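Local structure of TadZ (Pseudomonas aeruginosa, 4LDA) at residues M2-V7 against A49-I54. The protein is the N-terminal CheY-like domain of a probable pilus assembly protein, which as a whole probably binds and hydrolyses ATP. Residues are numbered along the deposited sequence; the frame is centred on the assembly and turned at random. Where two conformers were deposited one is given.
Sequences MNQNFV and AGVLFI
Val-7 joins the two strands through both its backbone polar atoms: its N donates to Val-51 O at 3.2 Å, and its O accepts from Phe-53 N at 2.8 Å. The same carbonyl oxygen also receives a CA-H...O contact from Leu-52. On one face of the sheet Val-7 splits its two methyls. With chi1 at 175°, CG1 lies anti to the backbone N and meets Leu-52 CD1 at 3.8 Å, the two side chains lying across each other at a slant; CG2, beside the N, rests on Ala-49 CB. That alanine CB is also 3.3 Å from Asn-5 O, just before strand 51-55 begins. On the other face, Phe-6, Val-51 and Phe-53 stand together. Phe-6 and Val-51 run side by side, Val-51 CB sitting 3.8 Å from Phe-6 CD1 at the ring edge, in its plane. Phe-6 CB lies at the edge of the Phe-53 ring, in its plane, 3.9 Å from CE2. Strands 4-9 and 51-55 are adjacent and parallel in the five-stranded sheet, order 2-1-3-4-5, of the CheY-like alpha/beta fold; here their short segments diverge by 28°, and the chain between them runs through helix 13-22, edge strand 27-31 and helix 37-47. Ile-117 of helix 110-121 packs on Gln-4, Phe-6, Val-51 and Phe-53, whereas Leu-44 of helix 37-47 closes over Val-7, Ala-49 and Leu-52 on the opposite face. The amide of Asn-5 is held from beyond the pair, OD1 by Gln-28 NE2 and ND2 by Thr-47 O, linking the start of strand 4-9 to the neighbouring strand and to the end of helix 37-47.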
# COMPACT_ATOMS: atom_id res chain seq x y z
N MSE A 2 -4.14 -8.59 -15.26
CA MSE A 2 -3.31 -7.73 -16.10
C MSE A 2 -3.53 -6.26 -15.73
O MSE A 2 -2.66 -5.45 -16.07
CB MSE A 2 -3.55 -7.95 -17.63
CG MSE A 2 -4.97 -7.64 -18.10
SE MSE A 2 -5.23 -7.24 -20.00
CE MSE A 2 -7.16 -7.55 -20.05
N ASN A 3 -4.68 -5.88 -15.07
CA ASN A 3 -4.86 -4.44 -14.80
C ASN A 3 -5.63 -4.19 -13.51
O ASN A 3 -6.69 -4.76 -13.28
CB ASN A 3 -5.58 -3.72 -15.97
CG ASN A 3 -5.74 -2.21 -15.81
OD1 ASN A 3 -6.80 -1.70 -15.44
ND2 ASN A 3 -4.69 -1.47 -16.13
N GLN A 4 -5.12 -3.27 -12.70
CA GLN A 4 -5.68 -2.89 -11.42
C GLN A 4 -5.50 -1.44 -11.14
O GLN A 4 -4.61 -0.81 -11.69
CB GLN A 4 -4.96 -3.66 -10.29
CG GLN A 4 -5.11 -5.17 -10.25
CD GLN A 4 -4.00 -5.78 -9.44
OE1 GLN A 4 -3.01 -6.30 -9.98
NE2 GLN A 4 -4.12 -5.67 -8.12
N ASN A 5 -6.25 -0.95 -10.16
CA ASN A 5 -6.02 0.36 -9.57
C ASN A 5 -5.39 0.14 -8.22
O ASN A 5 -5.80 -0.77 -7.50
CB ASN A 5 -7.30 1.21 -9.47
CG ASN A 5 -7.79 1.76 -10.77
OD1 ASN A 5 -7.00 2.15 -11.66
ND2 ASN A 5 -9.11 1.90 -10.88
N PHE A 6 -4.32 0.89 -7.92
CA PHE A 6 -3.63 0.87 -6.64
C PHE A 6 -3.77 2.23 -6.01
O PHE A 6 -3.79 3.22 -6.74
CB PHE A 6 -2.15 0.48 -6.79
CG PHE A 6 -1.84 -0.65 -7.74
CD1 PHE A 6 -1.93 -1.97 -7.33
CD2 PHE A 6 -1.40 -0.39 -9.03
CE1 PHE A 6 -1.65 -3.01 -8.21
CE2 PHE A 6 -1.10 -1.44 -9.90
CZ PHE A 6 -1.22 -2.73 -9.49
N VAL A 7 -3.89 2.29 -4.67
CA VAL A 7 -4.01 3.57 -3.96
C VAL A 7 -2.71 3.77 -3.19
O VAL A 7 -2.16 2.80 -2.67
CB VAL A 7 -5.28 3.64 -3.07
CG1 VAL A 7 -5.33 4.92 -2.25
CG2 VAL A 7 -6.52 3.56 -3.95
N ALA A 49 -9.88 -0.83 -5.85
CA ALA A 49 -8.49 -1.12 -5.52
C ALA A 49 -8.40 -2.22 -4.47
O ALA A 49 -9.11 -2.17 -3.46
CB ALA A 49 -7.82 0.14 -5.02
N GLY A 50 -7.52 -3.19 -4.74
CA GLY A 50 -7.26 -4.32 -3.83
C GLY A 50 -5.94 -4.21 -3.09
O GLY A 50 -5.66 -5.00 -2.17
N VAL A 51 -5.10 -3.24 -3.52
CA VAL A 51 -3.79 -2.97 -2.92
C VAL A 51 -3.69 -1.49 -2.56
O VAL A 51 -4.03 -0.63 -3.39
CB VAL A 51 -2.61 -3.40 -3.83
CG1 VAL A 51 -1.25 -3.09 -3.18
CG2 VAL A 51 -2.72 -4.87 -4.21
N LEU A 52 -3.23 -1.21 -1.31
CA LEU A 52 -2.98 0.13 -0.82
C LEU A 52 -1.54 0.22 -0.34
O LEU A 52 -1.11 -0.58 0.50
CB LEU A 52 -3.97 0.54 0.29
CG LEU A 52 -3.78 1.95 0.85
CD1 LEU A 52 -5.07 2.69 0.87
CD2 LEU A 52 -3.19 1.93 2.25
N PHE A 53 -0.79 1.20 -0.86
CA PHE A 53 0.57 1.50 -0.45
C PHE A 53 0.54 2.63 0.59
O PHE A 53 -0.15 3.62 0.38
CB PHE A 53 1.44 1.86 -1.65
CG PHE A 53 1.62 0.72 -2.62
CD1 PHE A 53 2.61 -0.23 -2.42
CD2 PHE A 53 0.81 0.62 -3.75
CE1 PHE A 53 2.78 -1.28 -3.32
CE2 PHE A 53 0.97 -0.44 -4.65
CZ PHE A 53 1.96 -1.37 -4.43
N ILE A 54 1.22 2.45 1.72
CA ILE A 54 1.27 3.48 2.75
C ILE A 54 2.74 3.68 3.18
O ILE A 54 3.43 2.73 3.52
CB ILE A 54 0.33 3.20 3.96
CG1 ILE A 54 0.24 4.45 4.90
CG2 ILE A 54 0.67 1.87 4.68
CD1 ILE A 54 -0.79 4.37 6.00